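Local coordinates for ulvan Lyase-PL25 (Pseudoalteromonas sp. PLSV, PDB 5UAM), which cleaves ulvan, the sulfated rhamnose- and uronic acid-containing cell-wall polysaccharide of green seaweeds, as a lyase with a beta-propeller fold, at residues Asn128-His134 against His181-Asp187; Val204-Lys210 against Leu283-Glu288; Asp216-Tyr222 against Tyr237-Trp243. All coordinates share one frame; numbering follows the deposited sequence.

Contact 1. Residues Asn128-His134 against His181-Asp187; sequences NPLGNTH and HGAHRSD. With ZN (zinc ion), chain D; EDO (1,2-ethanediol), chain J; PO4 (phosphate ion), chain E.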
loop_
_atom_site.group_PDB
_atom_site.type_symbol
_atom_site.label_atom_id
_atom_site.label_comp_id
_atom_site.label_asym_id
_atom_site.label_seq_id
_atom_site.Cartn_x
_atom_site.Cartn_y
_atom_site.Cartn_z
ATOM N N ASN A 128 -8.531 5.102 22.395
ATOM C CA ASN A 128 -8.519 4.069 21.363
ATOM C C ASN A 128 -8.647 2.702 22.034
ATOM O O ASN A 128 -7.763 2.309 22.803
ATOM C CB ASN A 128 -7.199 4.157 20.625
ATOM C CG ASN A 128 -7.052 3.123 19.537
ATOM O OD1 ASN A 128 -7.942 2.312 19.303
ATOM N ND2 ASN A 128 -5.922 3.170 18.837
ATOM N N PRO A 129 -9.738 1.962 21.808
ATOM C CA PRO A 129 -9.931 0.703 22.542
ATOM C C PRO A 129 -9.182 -0.477 21.955
ATOM O O PRO A 129 -9.142 -1.535 22.602
ATOM C CB PRO A 129 -11.437 0.474 22.437
ATOM C CG PRO A 129 -11.800 1.072 21.139
ATOM C CD PRO A 129 -10.875 2.269 20.926
ATOM N N LEU A 130 -8.560 -0.318 20.791
ATOM C CA LEU A 130 -7.898 -1.415 20.109
ATOM C C LEU A 130 -6.444 -1.123 19.807
ATOM O O LEU A 130 -5.800 -1.904 19.091
ATOM C CB LEU A 130 -8.651 -1.794 18.839
ATOM C CG LEU A 130 -10.040 -2.385 19.056
ATOM C CD1 LEU A 130 -10.709 -2.578 17.718
ATOM C CD2 LEU A 130 -9.974 -3.711 19.794
ATOM N N GLY A 131 -5.891 -0.067 20.385
ATOM C CA GLY A 131 -4.499 0.224 20.135
ATOM C C GLY A 131 -4.066 1.483 20.841
ATOM O O GLY A 131 -4.785 2.040 21.676
ATOM N N ASN A 132 -2.850 1.906 20.498
ATOM C CA ASN A 132 -2.305 3.183 20.941
ATOM C C ASN A 132 -2.478 4.213 19.825
ATOM O O ASN A 132 -3.081 3.948 18.782
ATOM C CB ASN A 132 -0.856 3.012 21.431
ATOM C CG ASN A 132 0.126 2.622 20.323
ATOM O OD1 ASN A 132 -0.249 2.094 19.296
ATOM N ND2 ASN A 132 1.405 2.903 20.555
ATOM N N THR A 133 -1.981 5.424 20.065
ATOM C CA THR A 133 -2.183 6.538 19.146
ATOM C C THR A 133 -0.847 7.191 18.819
ATOM O O THR A 133 0.197 6.868 19.394
ATOM C CB THR A 133 -3.136 7.580 19.746
ATOM O OG1 THR A 133 -2.537 8.190 20.892
ATOM C CG2 THR A 133 -4.451 6.936 20.160
ATOM N N HIS A 134 -0.898 8.134 17.883
ATOM C CA HIS A 134 0.278 8.917 17.516
ATOM C C HIS A 134 -0.194 10.315 17.140
ATOM O O HIS A 134 -0.375 11.151 18.036
ATOM C CB HIS A 134 1.062 8.203 16.418
ATOM C CG HIS A 134 2.327 8.893 16.024
ATOM N ND1 HIS A 134 3.319 9.222 16.922
ATOM C CD2 HIS A 134 2.752 9.328 14.814
ATOM C CE1 HIS A 134 4.306 9.821 16.277
ATOM N NE2 HIS A 134 3.993 9.885 14.997
ATOM N N HIS A 181 -5.551 -0.137 13.582
ATOM C CA HIS A 181 -6.446 0.658 14.432
ATOM C C HIS A 181 -5.661 1.424 15.504
ATOM O O HIS A 181 -5.833 1.249 16.714
ATOM C CB HIS A 181 -7.515 -0.249 15.038
ATOM C CG HIS A 181 -8.714 0.448 15.613
ATOM N ND1 HIS A 181 -8.654 1.241 16.738
ATOM C CD2 HIS A 181 -10.032 0.356 15.299
ATOM C CE1 HIS A 181 -9.872 1.646 17.061
ATOM N NE2 HIS A 181 -10.725 1.139 16.189
ATOM N N GLY A 182 -4.743 2.273 15.015
ATOM C CA GLY A 182 -3.901 3.071 15.879
ATOM C C GLY A 182 -2.466 3.087 15.407
ATOM O O GLY A 182 -2.218 2.938 14.205
ATOM N N ALA A 183 -1.543 3.266 16.350
ATOM C CA ALA A 183 -0.113 3.210 16.065
ATOM C C ALA A 183 0.404 1.778 16.245
ATOM O O ALA A 183 -0.357 0.832 16.047
ATOM C CB ALA A 183 0.610 4.245 16.925
ATOM N N HIS A 184 1.689 1.576 16.569
ATOM C CA HIS A 184 2.254 0.220 16.502
ATOM C C HIS A 184 1.492 -0.792 17.326
ATOM O O HIS A 184 1.342 -1.956 16.918
ATOM C CB HIS A 184 3.670 0.200 17.025
ATOM C CG HIS A 184 4.645 0.767 16.073
ATOM N ND1 HIS A 184 5.989 0.476 16.133
ATOM C CD2 HIS A 184 4.477 1.615 15.037
ATOM C CE1 HIS A 184 6.608 1.134 15.165
ATOM N NE2 HIS A 184 5.714 1.823 14.485
ATOM N N ARG A 185 1.097 -0.416 18.536
ATOM C CA ARG A 185 0.623 -1.391 19.498
ATOM C C ARG A 185 -0.896 -1.437 19.388
ATOM O O ARG A 185 -1.644 -1.067 20.295
ATOM C CB ARG A 185 1.155 -1.065 20.887
ATOM C CG ARG A 185 2.674 -1.202 20.908
ATOM C CD ARG A 185 3.295 -0.970 22.271
ATOM N NE ARG A 185 4.670 -1.447 22.278
ATOM C CZ ARG A 185 5.415 -1.565 23.367
ATOM N NH1 ARG A 185 4.923 -1.237 24.560
ATOM N NH2 ARG A 185 6.652 -2.023 23.261
ATOM N N SER A 186 -1.330 -1.930 18.225
ATOM C CA SER A 186 -2.725 -1.870 17.834
ATOM C C SER A 186 -3.087 -3.096 17.018
ATOM O O SER A 186 -2.257 -3.652 16.292
ATOM C CB SER A 186 -3.004 -0.649 16.946
ATOM O OG SER A 186 -2.605 0.559 17.575
ATOM N N ASP A 187 -4.348 -3.488 17.116
ATOM C CA ASP A 187 -4.848 -4.524 16.225
ATOM C C ASP A 187 -4.978 -3.980 14.806
ATOM O O ASP A 187 -5.142 -2.779 14.583
ATOM C CB ASP A 187 -6.240 -4.978 16.649
ATOM C CG ASP A 187 -6.273 -5.773 17.961
ATOM O OD1 ASP A 187 -5.251 -5.949 18.675
ATOM O OD2 ASP A 187 -7.396 -6.223 18.289
HETATM ZN ZN ZN D . 7.056 -0.796 17.358
HETATM C C1 EDO J . -7.118 -5.256 21.760
HETATM O O1 EDO J . -6.092 -6.214 21.457
HETATM C C2 EDO J . -7.248 -5.105 23.271
HETATM O O2 EDO J . -5.990 -4.680 23.809
HETATM P P PO4 E . 4.765 3.344 11.547
HETATM O O1 PO4 E . 5.885 3.473 12.559
HETATM O O2 PO4 E . 4.319 1.943 11.448
HETATM O O3 PO4 E . 5.361 3.796 10.235
HETATM O O4 PO4 E . 3.611 4.226 12.013
HETATM O O HOH W 1 3.434 3.346 18.255
#
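Two loops of the beta-propeller meet beside the zinc site, and Asn128 and Asn132 of one bind backbone and ring atoms of His181-Asp187 in the other. Asn128 reaches across with CG anti to its own nitrogen (chi1 179°). Its ND2 gives a nearly straight bond to His181 O (2.9 Å, 169°), which lies in the amide plane, and a second, more bent bond to Asn132 O. Its OD1 closes an Asx turn on Leu130 N and also takes a weak bond from His181 ND1 at the ring edge. Leu130 CB sits over a face of that imidazole, a CH-pi contact 4.0 Å from the centroid. Replacing Asn128 with alanine would probably leave His181 O without this donor and release the turn that sets Leu130 over the ring. Asn132 O is gripped from opposite faces of its plane, by Asn128 ND2 and by Ala183 N (3.0 Å), while Asn132 OD1 accepts from Arg185 N (2.9 Å). The same turn carries His184, whose ND1 binds zinc at 2.1 Å together with His240, Cys242 and His254; its NE2 donates to a phosphate oxygen at the ring edge. Gly131 lies against Ser186, its CA 3.2 Å from Ser186 OG, where a side chain would clash. Further along, Leu130 O takes Asp187 N (2.9 Å), and the Asp187 carboxylate turns to His209 and Ser205.

Contact 2. Residues Val204-Lys210 against Leu283-Glu288; sequences VSFLKHK and LPVTRE. With EDO (1,2-ethanediol), chain J.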
loop_
_atom_site.group_PDB
_atom_site.type_symbol
_atom_site.label_atom_id
_atom_site.label_comp_id
_atom_site.label_asym_id
_atom_site.label_seq_id
_atom_site.Cartn_x
_atom_site.Cartn_y
_atom_site.Cartn_z
ATOM N N VAL A 204 -13.660 -4.834 13.054
ATOM C CA VAL A 204 -13.456 -6.252 13.334
ATOM C C VAL A 204 -11.952 -6.506 13.308
ATOM O O VAL A 204 -11.286 -6.268 12.282
ATOM C CB VAL A 204 -14.145 -7.113 12.263
ATOM C CG1 VAL A 204 -13.860 -8.593 12.489
ATOM C CG2 VAL A 204 -15.633 -6.865 12.247
ATOM N N SER A 205 -11.408 -6.975 14.442
ATOM C CA SER A 205 -9.975 -7.243 14.551
ATOM C C SER A 205 -9.620 -8.561 13.878
ATOM O O SER A 205 -10.209 -9.597 14.194
ATOM C CB SER A 205 -9.525 -7.331 16.008
ATOM O OG SER A 205 -9.613 -6.082 16.656
ATOM N N PHE A 206 -8.618 -8.537 12.990
ATOM C CA PHE A 206 -8.133 -9.766 12.366
ATOM C C PHE A 206 -6.688 -10.117 12.706
ATOM O O PHE A 206 -6.305 -11.291 12.562
ATOM C CB PHE A 206 -8.377 -9.791 10.841
ATOM C CG PHE A 206 -7.561 -8.795 10.063
ATOM C CD1 PHE A 206 -8.033 -7.511 9.813
ATOM C CD2 PHE A 206 -6.319 -9.147 9.568
ATOM C CE1 PHE A 206 -7.279 -6.611 9.100
ATOM C CE2 PHE A 206 -5.562 -8.256 8.853
ATOM C CZ PHE A 206 -6.041 -6.976 8.620
ATOM N N LEU A 207 -5.900 -9.181 13.223
ATOM C CA LEU A 207 -4.578 -9.479 13.764
ATOM C C LEU A 207 -4.474 -8.840 15.137
ATOM O O LEU A 207 -4.802 -7.663 15.302
ATOM C CB LEU A 207 -3.437 -8.964 12.890
ATOM C CG LEU A 207 -3.194 -9.802 11.629
ATOM C CD1 LEU A 207 -2.339 -9.020 10.626
ATOM C CD2 LEU A 207 -2.524 -11.118 11.978
ATOM N N LYS A 208 -4.038 -9.626 16.111
ATOM C CA LYS A 208 -4.000 -9.228 17.515
ATOM C C LYS A 208 -2.649 -8.650 17.916
ATOM O O LYS A 208 -1.611 -9.294 17.733
ATOM C CB LYS A 208 -4.225 -10.480 18.360
ATOM C CG LYS A 208 -4.160 -10.268 19.865
ATOM C CD LYS A 208 -5.363 -9.473 20.343
ATOM C CE LYS A 208 -5.475 -9.573 21.837
ATOM N NZ LYS A 208 -6.671 -8.832 22.341
ATOM N N HIS A 209 -2.671 -7.484 18.553
ATOM C CA HIS A 209 -1.525 -6.999 19.311
ATOM C C HIS A 209 -1.698 -7.377 20.776
ATOM O O HIS A 209 -2.814 -7.421 21.301
ATOM C CB HIS A 209 -1.367 -5.475 19.189
ATOM C CG HIS A 209 -2.110 -4.699 20.233
ATOM N ND1 HIS A 209 -3.460 -4.419 20.144
ATOM C CD2 HIS A 209 -1.695 -4.158 21.404
ATOM C CE1 HIS A 209 -3.838 -3.736 21.207
ATOM N NE2 HIS A 209 -2.785 -3.561 21.987
ATOM N N LYS A 210 -0.582 -7.651 21.446
ATOM C CA LYS A 210 -0.593 -8.068 22.844
ATOM C C LYS A 210 0.843 -8.180 23.335
ATOM O O LYS A 210 1.777 -8.240 22.532
ATOM C CB LYS A 210 -1.301 -9.416 23.056
ATOM C CG LYS A 210 -0.727 -10.572 22.198
ATOM C CD LYS A 210 -1.383 -11.893 22.591
ATOM C CE LYS A 210 -1.024 -13.030 21.652
ATOM N NZ LYS A 210 0.429 -13.337 21.679
ATOM N N LEU A 283 -10.578 -15.476 14.873
ATOM C CA LEU A 283 -10.096 -14.103 14.896
ATOM C C LEU A 283 -10.154 -13.540 16.306
ATOM O O LEU A 283 -11.024 -13.909 17.097
ATOM C CB LEU A 283 -10.966 -13.188 14.029
ATOM C CG LEU A 283 -10.967 -13.350 12.523
ATOM C CD1 LEU A 283 -11.481 -12.075 11.884
ATOM C CD2 LEU A 283 -9.599 -13.651 12.009
ATOM N N PRO A 284 -9.251 -12.612 16.632
ATOM C CA PRO A 284 -8.144 -12.147 15.804
ATOM C C PRO A 284 -6.999 -13.140 15.831
ATOM O O PRO A 284 -6.816 -13.836 16.852
ATOM C CB PRO A 284 -7.737 -10.832 16.483
ATOM C CG PRO A 284 -8.068 -11.046 17.891
ATOM C CD PRO A 284 -9.332 -11.873 17.904
ATOM N N VAL A 285 -6.264 -13.229 14.724
ATOM C CA VAL A 285 -5.131 -14.133 14.639
ATOM C C VAL A 285 -3.996 -13.608 15.505
ATOM O O VAL A 285 -3.613 -12.432 15.417
ATOM C CB VAL A 285 -4.711 -14.318 13.177
ATOM C CG1 VAL A 285 -3.402 -15.119 13.091
ATOM C CG2 VAL A 285 -5.825 -14.988 12.399
ATOM N N THR A 286 -3.454 -14.485 16.345
ATOM C CA THR A 286 -2.307 -14.173 17.184
ATOM C C THR A 286 -1.019 -14.642 16.520
ATOM O O THR A 286 -1.021 -15.481 15.620
ATOM C CB THR A 286 -2.427 -14.905 18.510
ATOM O OG1 THR A 286 -2.452 -16.308 18.233
ATOM C CG2 THR A 286 -3.693 -14.497 19.253
ATOM N N ARG A 287 0.098 -14.139 17.035
ATOM C CA ARG A 287 1.399 -14.583 16.548
ATOM C C ARG A 287 1.538 -16.098 16.660
ATOM O O ARG A 287 2.053 -16.751 15.747
ATOM C CB ARG A 287 2.515 -13.880 17.321
ATOM C CG ARG A 287 3.925 -14.191 16.774
ATOM C CD ARG A 287 4.999 -13.781 17.753
ATOM N NE ARG A 287 5.335 -14.863 18.670
ATOM C CZ ARG A 287 4.964 -14.946 19.948
ATOM N NH1 ARG A 287 4.216 -14.006 20.537
ATOM N NH2 ARG A 287 5.353 -15.995 20.655
ATOM N N GLU A 288 1.062 -16.683 17.757
ATOM C CA GLU A 288 1.228 -18.119 17.955
ATOM C C GLU A 288 0.447 -18.905 16.913
ATOM O O GLU A 288 0.942 -19.901 16.372
ATOM C CB GLU A 288 0.790 -18.488 19.373
ATOM C CG GLU A 288 1.729 -17.952 20.455
ATOM C CD GLU A 288 1.361 -16.570 20.996
ATOM O OE1 GLU A 288 0.608 -15.823 20.348
ATOM O OE2 GLU A 288 1.811 -16.255 22.124
HETATM C C1 EDO J . -7.118 -5.256 21.760
HETATM O O1 EDO J . -6.092 -6.214 21.457
HETATM C C2 EDO J . -7.248 -5.105 23.271
HETATM O O2 EDO J . -5.990 -4.680 23.809
HETATM O O HOH W 2 -0.449 -11.734 18.544
#
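Leu207 and Val285 form a single backbone bridge between strand 204-211 and the segment leading into helix 287-293. Val285 N donates to Phe206 O and Lys208 N to Val285 O, each at 2.9 Å. This is the close-packed end: Leu207 CD2 lies alongside Val285 CB at 4.1 Å, and Leu283 CD1 reaches Phe206 CB at 4.0 Å. Strand 204-211 has a classic bulge here, Phe206 and Leu207 together opposing Trp188 of strand 188-193; Met264 and Tyr237 also pack against Leu207 and Val285. Pro284, after a cis peptide bond, lays its CG beside Lys208 CB.

Toward Lys210 the fit becomes looser and polar. A water joins Lys208 O to Arg287 N, and Lys208 NZ leads away to an ethanediol. The Lys210 chain is bent at its last torsion (chi4 63°), which carries NZ past Thr286 CG2 to the exposed Glu288. There Lys210 NZ meets Glu288 OE1 on its syn lone pair at 2.8 Å, with a weak bond to OE2. Arg287 NH1 stands 4.0 Å from Lys210 NZ, but Asp219 pairs with both cations. Two carboxylates thus probably offset these like charges, tying the helix's first turn to the strand beside the backbone bridge.

Contact 3. Residues Asp216-Tyr222 against Tyr237-Trp243; sequences DAVDSWY and YDYHVCW. With ZN (zinc ion), chain D; PO4 (phosphate ion), chain E.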
loop_
_atom_site.group_PDB
_atom_site.type_symbol
_atom_site.label_atom_id
_atom_site.label_comp_id
_atom_site.label_asym_id
_atom_site.label_seq_id
_atom_site.Cartn_x
_atom_site.Cartn_y
_atom_site.Cartn_z
ATOM N N ASP A 216 10.490 -8.578 26.380
ATOM C CA ASP A 216 9.876 -7.285 26.706
ATOM C C ASP A 216 9.514 -6.538 25.420
ATOM O O ASP A 216 10.129 -5.544 25.022
ATOM C CB ASP A 216 10.813 -6.464 27.582
ATOM C CG ASP A 216 10.993 -7.052 28.963
ATOM O OD1 ASP A 216 10.021 -7.619 29.501
ATOM O OD2 ASP A 216 12.111 -6.942 29.513
ATOM N N ALA A 217 8.474 -7.044 24.762
ATOM C CA ALA A 217 8.026 -6.515 23.485
ATOM C C ALA A 217 6.549 -6.835 23.324
ATOM O O ALA A 217 5.973 -7.626 24.080
ATOM C CB ALA A 217 8.834 -7.111 22.330
ATOM N N VAL A 218 5.946 -6.212 22.318
ATOM C CA VAL A 218 4.532 -6.366 22.002
ATOM C C VAL A 218 4.430 -6.905 20.582
ATOM O O VAL A 218 5.182 -6.487 19.693
ATOM C CB VAL A 218 3.801 -5.011 22.138
ATOM C CG1 VAL A 218 2.367 -5.086 21.621
ATOM C CG2 VAL A 218 3.822 -4.555 23.586
ATOM N N ASP A 219 3.517 -7.856 20.374
ATOM C CA ASP A 219 3.222 -8.317 19.025
ATOM C C ASP A 219 2.602 -7.173 18.227
ATOM O O ASP A 219 1.636 -6.543 18.666
ATOM C CB ASP A 219 2.216 -9.473 19.036
ATOM C CG ASP A 219 2.746 -10.754 19.657
ATOM O OD1 ASP A 219 3.974 -11.005 19.719
ATOM O OD2 ASP A 219 1.874 -11.553 20.066
ATOM N N SER A 220 3.142 -6.930 17.038
ATOM C CA SER A 220 2.705 -5.866 16.148
ATOM C C SER A 220 2.824 -6.388 14.726
ATOM O O SER A 220 3.550 -7.350 14.466
ATOM C CB SER A 220 3.583 -4.634 16.389
ATOM O OG SER A 220 3.186 -3.500 15.655
ATOM N N TRP A 221 2.102 -5.749 13.798
ATOM C CA TRP A 221 1.947 -6.316 12.461
ATOM C C TRP A 221 1.919 -5.237 11.387
ATOM O O TRP A 221 1.596 -4.082 11.648
ATOM C CB TRP A 221 0.621 -7.068 12.351
ATOM C CG TRP A 221 0.455 -8.161 13.352
ATOM C CD1 TRP A 221 -0.229 -8.108 14.556
ATOM C CD2 TRP A 221 0.953 -9.498 13.237
ATOM N NE1 TRP A 221 -0.173 -9.329 15.175
ATOM C CE2 TRP A 221 0.548 -10.199 14.392
ATOM C CE3 TRP A 221 1.700 -10.173 12.265
ATOM C CZ2 TRP A 221 0.863 -11.540 14.595
ATOM C CZ3 TRP A 221 2.022 -11.501 12.471
ATOM C CH2 TRP A 221 1.606 -12.175 13.626
ATOM N N TYR A 222 2.180 -5.678 10.151
ATOM C CA TYR A 222 1.918 -4.863 8.965
ATOM C C TYR A 222 1.288 -5.760 7.910
ATOM O O TYR A 222 1.833 -6.819 7.586
ATOM C CB TYR A 222 3.213 -4.255 8.406
ATOM C CG TYR A 222 3.806 -3.203 9.312
ATOM C CD1 TYR A 222 4.702 -3.566 10.317
ATOM C CD2 TYR A 222 3.479 -1.861 9.185
ATOM C CE1 TYR A 222 5.238 -2.621 11.175
ATOM C CE2 TYR A 222 3.998 -0.916 10.027
ATOM C CZ TYR A 222 4.918 -1.292 11.016
ATOM O OH TYR A 222 5.445 -0.353 11.870
ATOM N N TYR A 237 1.216 -10.474 5.324
ATOM C CA TYR A 237 1.603 -9.626 6.440
ATOM C C TYR A 237 2.956 -10.053 6.980
ATOM O O TYR A 237 3.344 -11.207 6.860
ATOM C CB TYR A 237 0.553 -9.631 7.555
ATOM C CG TYR A 237 0.001 -10.963 8.038
ATOM C CD1 TYR A 237 -0.960 -11.660 7.301
ATOM C CD2 TYR A 237 0.355 -11.465 9.282
ATOM C CE1 TYR A 237 -1.514 -12.816 7.777
ATOM C CE2 TYR A 237 -0.198 -12.623 9.763
ATOM C CZ TYR A 237 -1.143 -13.299 9.012
ATOM O OH TYR A 237 -1.715 -14.452 9.521
ATOM N N ASP A 238 3.684 -9.092 7.547
ATOM C CA ASP A 238 4.890 -9.402 8.312
ATOM C C ASP A 238 4.704 -8.994 9.768
ATOM O O ASP A 238 3.763 -8.280 10.133
ATOM C CB ASP A 238 6.199 -8.851 7.683
ATOM C CG ASP A 238 6.297 -7.317 7.630
ATOM O OD1 ASP A 238 5.287 -6.606 7.581
ATOM O OD2 ASP A 238 7.454 -6.816 7.590
ATOM N N TYR A 239 5.600 -9.509 10.602
ATOM C CA TYR A 239 5.537 -9.331 12.047
ATOM C C TYR A 239 6.563 -8.309 12.518
ATOM O O TYR A 239 7.737 -8.391 12.150
ATOM C CB TYR A 239 5.773 -10.663 12.745
ATOM C CG TYR A 239 5.836 -10.557 14.252
ATOM C CD1 TYR A 239 4.685 -10.478 15.003
ATOM C CD2 TYR A 239 7.053 -10.587 14.920
ATOM C CE1 TYR A 239 4.740 -10.397 16.376
ATOM C CE2 TYR A 239 7.119 -10.508 16.304
ATOM C CZ TYR A 239 5.951 -10.420 17.027
ATOM O OH TYR A 239 6.022 -10.347 18.393
ATOM N N HIS A 240 6.118 -7.368 13.342
ATOM C CA HIS A 240 6.976 -6.363 13.962
ATOM C C HIS A 240 7.205 -6.745 15.427
ATOM O O HIS A 240 6.247 -6.871 16.203
ATOM C CB HIS A 240 6.319 -4.983 13.825
ATOM C CG HIS A 240 6.965 -3.901 14.632
ATOM N ND1 HIS A 240 8.326 -3.680 14.641
ATOM C CD2 HIS A 240 6.427 -2.963 15.444
ATOM C CE1 HIS A 240 8.597 -2.657 15.435
ATOM N NE2 HIS A 240 7.458 -2.194 15.926
ATOM N N VAL A 241 8.471 -6.961 15.785
ATOM C CA VAL A 241 8.890 -7.110 17.179
ATOM C C VAL A 241 8.917 -5.699 17.750
ATOM O O VAL A 241 9.863 -4.948 17.506
ATOM C CB VAL A 241 10.272 -7.760 17.303
ATOM C CG1 VAL A 241 10.547 -8.108 18.775
ATOM C CG2 VAL A 241 10.436 -8.968 16.378
ATOM N N CYS A 242 7.896 -5.327 18.509
ATOM C CA CYS A 242 7.762 -3.953 18.975
ATOM C C CYS A 242 8.339 -3.877 20.386
ATOM O O CYS A 242 7.654 -4.094 21.391
ATOM C CB CYS A 242 6.313 -3.494 18.886
ATOM S SG CYS A 242 6.129 -1.735 19.225
ATOM N N TRP A 243 9.624 -3.549 20.459
ATOM C CA TRP A 243 10.374 -3.623 21.705
ATOM C C TRP A 243 10.019 -2.476 22.643
ATOM O O TRP A 243 9.816 -1.339 22.205
ATOM C CB TRP A 243 11.873 -3.533 21.409
ATOM C CG TRP A 243 12.472 -4.759 20.787
ATOM C CD1 TRP A 243 12.782 -4.952 19.463
ATOM C CD2 TRP A 243 12.847 -5.960 21.465
ATOM N NE1 TRP A 243 13.337 -6.200 19.288
ATOM C CE2 TRP A 243 13.382 -6.838 20.499
ATOM C CE3 TRP A 243 12.782 -6.381 22.795
ATOM C CZ2 TRP A 243 13.861 -8.109 20.831
ATOM C CZ3 TRP A 243 13.261 -7.646 23.118
ATOM C CH2 TRP A 243 13.771 -8.496 22.136
HETATM ZN ZN ZN D . 7.056 -0.796 17.358
HETATM P P PO4 E . 4.765 3.344 11.547
HETATM O O1 PO4 E . 5.885 3.473 12.559
HETATM O O2 PO4 E . 4.319 1.943 11.448
HETATM O O3 PO4 E . 5.361 3.796 10.235
HETATM O O4 PO4 E . 3.611 4.226 12.013
#
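Trp221 stands between two tyrosines of the facing strand, with Tyr237 and Tyr239 each turning an edge toward its indole. The Tyr239 ring is tilted 73° to the indole, and its CD1 lies over one face, 3.8 Å from Trp221 CH2. Tyr237 makes the offset version of the same edge-to-face arrangement, with its CD2 3.5 Å from Trp221 CE3. The Tyr239 side chain runs with CG anti to its backbone nitrogen (chi1 175°), which carries the hydroxyl on to Asp219. Tyr239 OH donates to Asp219 OD1 at 2.5 Å, on the anti side and somewhat out of the carboxylate plane; this carboxylate also serves contact 2.

The two strands are the arms of the antiparallel beta hairpin 217-227/232-243. Val218 with Cys242, Ser220 with His240 and Tyr222 with Asp238 are its hydrogen-bonded pairs, and their side chains share the face away from Trp221. On that face His240 NE2 (2.0 Å) and Cys242 SG (2.3 Å) bind zinc, the site being completed by His184 and His254. Ser220 OG lies at the edge of the His240 imidazole, 3.3 Å from His240 CD2, and is hydrogen-bonded to His184 O. The Tyr222 ring runs alongside His240, with Tyr222 CE1 3.7 Å from His240 CB, at the tyrosine's edge. Tyr222 OH donates to phosphate O2 (2.6 Å) near the ring plane; the ion, probably from the crystallisation liquor, sits where Tyr222 is expected to help bind substrate.

Overall arrangement
The three contacts lie on the same side of the chain's centre, with centres 11 to 13 Å apart. Along the chain, contact 1 closes before strand 204-211 opens contact 2, and the hairpin of contact 3 falls within the span between the two segments of contact 2. Strands 204-211, 217-227 and 232-243 are successive neighbours in one antiparallel sheet, so contacts 2 and 3 share it directly. The loop 181-187, which joins strands 175-180 and 188-193 of that sheet, brings contact 1 to both. Contacts 1 and 3 share the zinc and a bound phosphate, placing the metal next to residues that probably bind substrate, whereas contact 2 joins strand 204-211 to the start of helix 287-293.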